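Long-range contact in putative 2,3,4,5-tetrahydropyridine-2-carboxylate N- succinyltransferase (PDB 2RIJ), which probably catalyses the transfer of a succinyl group from succinyl-CoA to tetrahydrodipicolinate, a step of lysine biosynthesis by the diaminopimelate route: residues 23-35 with 121-133. Numbering follows the deposited sequence. Where two conformers were deposited one is given.
Sequences KKPKAFGIARLDR and DDEFSFVCLFEDK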
loop_
_atom_site.group_PDB
_atom_site.type_symbol
_atom_site.label_atom_id
_atom_site.label_comp_id
_atom_site.label_asym_id
_atom_site.label_seq_id
_atom_site.Cartn_x
_atom_site.Cartn_y
_atom_site.Cartn_z
ATOM N N LYS A 23 -58.728 -18.033 29.090
ATOM C CA LYS A 23 -57.723 -17.013 28.807
ATOM C C LYS A 23 -58.165 -16.185 27.601
ATOM O O LYS A 23 -58.562 -16.751 26.594
ATOM C CB LYS A 23 -56.386 -17.650 28.435
ATOM C CG LYS A 23 -55.442 -17.908 29.567
ATOM C CD LYS A 23 -54.193 -18.666 29.049
ATOM C CE LYS A 23 -52.964 -17.778 28.835
ATOM N NZ LYS A 23 -51.691 -18.617 28.853
ATOM N N LYS A 24 -58.058 -14.862 27.697
ATOM C CA LYS A 24 -58.289 -13.994 26.563
ATOM C C LYS A 24 -57.194 -14.219 25.524
ATOM O O LYS A 24 -56.014 -14.231 25.853
ATOM C CB LYS A 24 -58.236 -12.536 26.969
ATOM C CG LYS A 24 -59.280 -12.089 27.960
ATOM C CD LYS A 24 -59.110 -10.560 28.205
ATOM C CE LYS A 24 -60.112 -10.051 29.220
ATOM N NZ LYS A 24 -60.175 -8.548 29.197
ATOM N N PRO A 25 -57.573 -14.431 24.270
ATOM C CA PRO A 25 -56.532 -14.504 23.239
ATOM C C PRO A 25 -55.752 -13.205 23.069
ATOM O O PRO A 25 -56.305 -12.089 23.150
ATOM C CB PRO A 25 -57.299 -14.794 21.950
ATOM C CG PRO A 25 -58.647 -15.154 22.321
ATOM C CD PRO A 25 -58.920 -14.651 23.734
ATOM N N LYS A 26 -54.467 -13.356 22.798
ATOM C CA LYS A 26 -53.641 -12.208 22.495
ATOM C C LYS A 26 -53.765 -11.804 21.024
ATOM O O LYS A 26 -53.566 -10.643 20.693
ATOM C CB LYS A 26 -52.197 -12.520 22.844
ATOM C CG LYS A 26 -52.061 -12.947 24.302
ATOM C CD LYS A 26 -50.624 -12.942 24.808
ATOM C CE LYS A 26 -50.575 -13.078 26.365
ATOM N NZ LYS A 26 -51.643 -12.282 27.089
ATOM N N ALA A 27 -54.055 -12.771 20.154
ATOM C CA ALA A 27 -54.290 -12.530 18.726
ATOM C C ALA A 27 -55.320 -13.509 18.247
ATOM O O ALA A 27 -55.344 -14.669 18.697
ATOM C CB ALA A 27 -53.025 -12.723 17.917
ATOM N N PHE A 28 -56.166 -13.065 17.340
ATOM C CA PHE A 28 -57.134 -13.943 16.707
ATOM C C PHE A 28 -57.681 -13.426 15.377
ATOM O O PHE A 28 -57.700 -12.221 15.078
ATOM C CB PHE A 28 -58.300 -14.277 17.668
ATOM C CG PHE A 28 -59.268 -13.145 17.883
ATOM C CD1 PHE A 28 -59.028 -12.174 18.851
ATOM C CD2 PHE A 28 -60.448 -13.056 17.128
ATOM C CE1 PHE A 28 -59.924 -11.124 19.043
ATOM C CE2 PHE A 28 -61.337 -12.005 17.304
ATOM C CZ PHE A 28 -61.091 -11.056 18.285
ATOM N N GLY A 29 -58.172 -14.369 14.599
ATOM C CA GLY A 29 -58.958 -14.084 13.433
ATOM C C GLY A 29 -59.522 -15.343 12.821
ATOM O O GLY A 29 -59.327 -16.443 13.343
ATOM N N ILE A 30 -60.239 -15.155 11.721
ATOM C CA ILE A 30 -60.807 -16.230 10.938
ATOM C C ILE A 30 -60.132 -16.277 9.557
ATOM O O ILE A 30 -60.127 -15.284 8.807
ATOM C CB ILE A 30 -62.354 -16.079 10.794
ATOM C CG1 ILE A 30 -63.043 -16.144 12.143
ATOM C CG2 ILE A 30 -62.941 -17.159 9.859
ATOM C CD1 ILE A 30 -64.570 -15.738 12.071
ATOM N N ALA A 31 -59.611 -17.441 9.223
ATOM C CA ALA A 31 -58.953 -17.690 7.966
ATOM C C ALA A 31 -59.784 -18.516 6.992
ATOM O O ALA A 31 -60.464 -19.445 7.392
ATOM C CB ALA A 31 -57.643 -18.416 8.221
ATOM N N ARG A 32 -59.717 -18.180 5.703
ATOM C CA ARG A 32 -60.153 -19.068 4.645
ATOM C C ARG A 32 -58.950 -19.913 4.292
ATOM O O ARG A 32 -57.849 -19.383 4.028
ATOM C CB ARG A 32 -60.629 -18.287 3.417
ATOM C CG ARG A 32 -61.137 -19.159 2.307
ATOM C CD ARG A 32 -61.430 -18.386 0.982
ATOM N NE ARG A 32 -60.254 -17.633 0.534
ATOM C CZ ARG A 32 -59.165 -18.176 -0.009
ATOM N NH1 ARG A 32 -59.046 -19.468 -0.192
ATOM N NH2 ARG A 32 -58.149 -17.387 -0.351
ATOM N N LEU A 33 -59.122 -21.234 4.274
ATOM C CA LEU A 33 -58.018 -22.149 4.029
ATOM C C LEU A 33 -57.990 -22.711 2.604
ATOM O O LEU A 33 -59.035 -23.005 2.020
ATOM C CB LEU A 33 -58.062 -23.329 4.992
ATOM C CG LEU A 33 -58.180 -23.038 6.493
ATOM C CD1 LEU A 33 -58.208 -24.418 7.227
ATOM C CD2 LEU A 33 -57.125 -22.114 7.020
ATOM N N ASP A 34 -56.780 -22.879 2.072
ATOM C CA ASP A 34 -56.562 -23.602 0.841
ATOM C C ASP A 34 -56.007 -24.957 1.242
ATOM O O ASP A 34 -55.012 -25.022 1.949
ATOM C CB ASP A 34 -55.564 -22.877 -0.056
ATOM C CG ASP A 34 -56.099 -21.541 -0.582
ATOM O OD1 ASP A 34 -57.205 -21.527 -1.187
ATOM O OD2 ASP A 34 -55.416 -20.502 -0.399
ATOM N N ARG A 35 -56.662 -26.032 0.809
ATOM C CA ARG A 35 -56.268 -27.412 1.150
ATOM C C ARG A 35 -55.646 -28.119 -0.051
ATOM O O ARG A 35 -55.827 -27.694 -1.179
ATOM C CB ARG A 35 -57.492 -28.191 1.612
ATOM C CG ARG A 35 -58.095 -27.597 2.899
ATOM C CD ARG A 35 -59.493 -28.143 3.157
ATOM N NE ARG A 35 -59.994 -27.658 4.436
ATOM C CZ ARG A 35 -59.637 -28.174 5.604
ATOM N NH1 ARG A 35 -58.759 -29.180 5.655
ATOM N NH2 ARG A 35 -60.125 -27.656 6.720
ATOM N N ASP A 121 -68.325 -25.886 3.947
ATOM C CA ASP A 121 -67.745 -26.737 4.973
ATOM C C ASP A 121 -66.248 -26.816 4.819
ATOM O O ASP A 121 -65.752 -26.840 3.704
ATOM C CB ASP A 121 -68.330 -28.153 4.910
ATOM C CG ASP A 121 -69.777 -28.221 5.444
ATOM O OD1 ASP A 121 -70.048 -27.720 6.599
ATOM O OD2 ASP A 121 -70.601 -28.800 4.698
ATOM N N ASP A 122 -65.551 -26.867 5.956
ATOM C CA ASP A 122 -64.097 -26.980 6.049
ATOM C C ASP A 122 -63.282 -25.871 5.357
ATOM O O ASP A 122 -62.105 -26.044 5.090
ATOM C CB ASP A 122 -63.651 -28.348 5.532
ATOM C CG ASP A 122 -64.280 -29.481 6.301
ATOM O OD1 ASP A 122 -64.111 -29.530 7.541
ATOM O OD2 ASP A 122 -64.968 -30.296 5.661
ATOM N N GLU A 123 -63.911 -24.754 5.086
ATOM C CA GLU A 123 -63.324 -23.658 4.307
ATOM C C GLU A 123 -62.742 -22.597 5.256
ATOM O O GLU A 123 -61.764 -21.923 4.932
ATOM C CB GLU A 123 -64.464 -23.048 3.474
ATOM C CG GLU A 123 -64.137 -21.841 2.585
ATOM C CD GLU A 123 -63.601 -22.224 1.223
ATOM O OE1 GLU A 123 -63.405 -23.429 0.993
ATOM O OE2 GLU A 123 -63.394 -21.321 0.394
ATOM N N PHE A 124 -63.388 -22.418 6.413
ATOM C CA PHE A 124 -63.060 -21.372 7.347
ATOM C C PHE A 124 -62.692 -21.937 8.710
ATOM O O PHE A 124 -63.268 -22.935 9.180
ATOM C CB PHE A 124 -64.227 -20.399 7.484
ATOM C CG PHE A 124 -64.691 -19.816 6.197
ATOM C CD1 PHE A 124 -64.052 -18.735 5.644
ATOM C CD2 PHE A 124 -65.827 -20.313 5.565
ATOM C CE1 PHE A 124 -64.487 -18.169 4.421
ATOM C CE2 PHE A 124 -66.279 -19.761 4.354
ATOM C CZ PHE A 124 -65.624 -18.685 3.790
ATOM N N SER A 125 -61.712 -21.301 9.338
ATOM C CA SER A 125 -61.194 -21.753 10.634
ATOM C C SER A 125 -60.897 -20.564 11.533
ATOM O O SER A 125 -60.317 -19.561 11.105
ATOM C CB SER A 125 -59.912 -22.577 10.481
ATOM O OG SER A 125 -60.152 -23.871 9.950
ATOM N N PHE A 126 -61.315 -20.686 12.783
ATOM C CA PHE A 126 -60.927 -19.752 13.817
ATOM C C PHE A 126 -59.523 -20.087 14.301
ATOM O O PHE A 126 -59.163 -21.257 14.513
ATOM C CB PHE A 126 -61.891 -19.836 14.971
ATOM C CG PHE A 126 -61.607 -18.872 16.072
ATOM C CD1 PHE A 126 -61.919 -17.531 15.933
ATOM C CD2 PHE A 126 -61.024 -19.308 17.254
ATOM C CE1 PHE A 126 -61.685 -16.655 16.974
ATOM C CE2 PHE A 126 -60.768 -18.434 18.285
ATOM C CZ PHE A 126 -61.120 -17.118 18.163
ATOM N N VAL A 127 -58.707 -19.054 14.426
ATOM C CA VAL A 127 -57.292 -19.202 14.759
ATOM C C VAL A 127 -57.015 -18.193 15.846
ATOM O O VAL A 127 -57.300 -17.031 15.677
ATOM C CB VAL A 127 -56.388 -18.935 13.525
ATOM C CG1 VAL A 127 -54.929 -19.183 13.843
ATOM C CG2 VAL A 127 -56.853 -19.788 12.330
ATOM N N CYS A 128 -56.497 -18.648 16.978
ATOM C CA CYS A 128 -56.089 -17.725 18.017
ATOM C C CYS A 128 -54.813 -18.139 18.733
ATOM O O CYS A 128 -54.482 -19.327 18.824
ATOM C CB CYS A 128 -57.234 -17.428 18.991
ATOM S SG CYS A 128 -57.503 -18.611 20.278
ATOM N N LEU A 129 -54.099 -17.125 19.219
ATOM C CA LEU A 129 -52.911 -17.300 20.024
ATOM C C LEU A 129 -53.227 -16.894 21.458
ATOM O O LEU A 129 -53.718 -15.784 21.700
ATOM C CB LEU A 129 -51.745 -16.461 19.493
ATOM C CG LEU A 129 -51.366 -16.627 18.033
ATOM C CD1 LEU A 129 -50.165 -15.709 17.684
ATOM C CD2 LEU A 129 -51.054 -18.067 17.753
ATOM N N PHE A 130 -52.919 -17.786 22.397
ATOM C CA PHE A 130 -52.981 -17.457 23.865
ATOM C C PHE A 130 -51.665 -16.942 24.441
ATOM O O PHE A 130 -51.657 -16.222 25.432
ATOM C CB PHE A 130 -53.414 -18.666 24.664
ATOM C CG PHE A 130 -54.809 -19.103 24.367
ATOM C CD1 PHE A 130 -55.867 -18.248 24.582
ATOM C CD2 PHE A 130 -55.066 -20.373 23.884
ATOM C CE1 PHE A 130 -57.166 -18.641 24.283
ATOM C CE2 PHE A 130 -56.357 -20.775 23.599
ATOM C CZ PHE A 130 -57.404 -19.907 23.783
ATOM N N GLU A 131 -50.562 -17.329 23.815
ATOM C CA GLU A 131 -49.242 -16.819 24.170
ATOM C C GLU A 131 -48.367 -16.835 22.932
ATOM O O GLU A 131 -48.781 -17.325 21.882
ATOM C CB GLU A 131 -48.610 -17.636 25.308
ATOM C CG GLU A 131 -48.603 -19.137 25.099
ATOM C CD GLU A 131 -48.628 -19.944 26.402
ATOM O OE1 GLU A 131 -48.476 -19.343 27.478
ATOM O OE2 GLU A 131 -48.805 -21.182 26.348
ATOM N N ASP A 132 -47.171 -16.267 23.051
ATOM C CA ASP A 132 -46.212 -16.173 21.942
ATOM C C ASP A 132 -45.164 -17.275 22.059
ATOM O O ASP A 132 -44.146 -17.122 22.716
ATOM C CB ASP A 132 -45.570 -14.780 21.915
ATOM C CG ASP A 132 -44.431 -14.670 20.901
ATOM O OD1 ASP A 132 -44.495 -15.327 19.832
ATOM O OD2 ASP A 132 -43.465 -13.912 21.185
ATOM N N LYS A 133 -45.457 -18.411 21.466
ATOM C CA LYS A 133 -44.541 -19.526 21.471
ATOM C C LYS A 133 -44.436 -20.011 20.048
ATOM O O LYS A 133 -45.046 -19.457 19.141
ATOM C CB LYS A 133 -45.067 -20.649 22.378
ATOM C CG LYS A 133 -45.427 -20.235 23.809
ATOM C CD LYS A 133 -44.205 -20.114 24.715
HETATM O O HOH W 1 -53.853 -15.217 26.827
HETATM O O HOH W 2 -60.653 -21.799 0.011
HETATM O O HOH W 3 -60.741 -25.190 2.289
HETATM O O HOH W 4 -61.435 -25.255 7.905
#
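Arg32 and Phe124 face each other as a non-hydrogen-bonded pair in an antiparallel ladder that joins strand 27-35 to strand 124-129, a worked example of how hydrogen-bonded and non-hydrogen-bonded pairs take turns, which puts Arg32, Phe124, Phe28 and Phe126 on one face. Along the ladder, Gly29 and Val127 exchange two backbone bonds, Val127 N reaching Gly29 O at 2.9 Å, and Ala31 with Ser125 does the same. At the far end the register slips: Lys26 and Ala27 stand together opposite the single residue Leu129, a classic beta bulge, with Lys26 N 2.8 Å from Leu129 O and the bond from Ala27 N weak.

Followed outward, Arg32 starts with CB 4.0 Å from CE1 of the Phe124 ring. With CG anti to the backbone N (chi1 -178°), the chain runs beside Glu123; CG and CD both pass along Glu123 OE2, CD the nearer at 3.6 Å. A bend at chi3 then turns the guanidinium, whose NH1 forms a salt bridge with Asp34 OD1 at 2.9 Å, while a water links NH1 to Glu123 OE2 and Leu33 O; NE bonds to Lys191 O of the second subunit.

Arg35 holds the backbone of residues 121-133 just before the strand, its NE giving a 2.7 Å bond to Asp122 O, in the carbonyl plane. Farther along the face that carries Arg32, Phe28 CD2 meets Phe126 CE1 at 3.8 Å, the two side chains meeting at a slant.

This pairing lies within the N-terminal region of the succinyltransferase, away from the predicted succinyl-CoA site. Strand 27-35 also pairs with strand 43-48, and strand 124-129 with strand 80-84; helix 57-69 packs on Phe28 and Phe126, and helix 107-117 on Ile30 and Phe124.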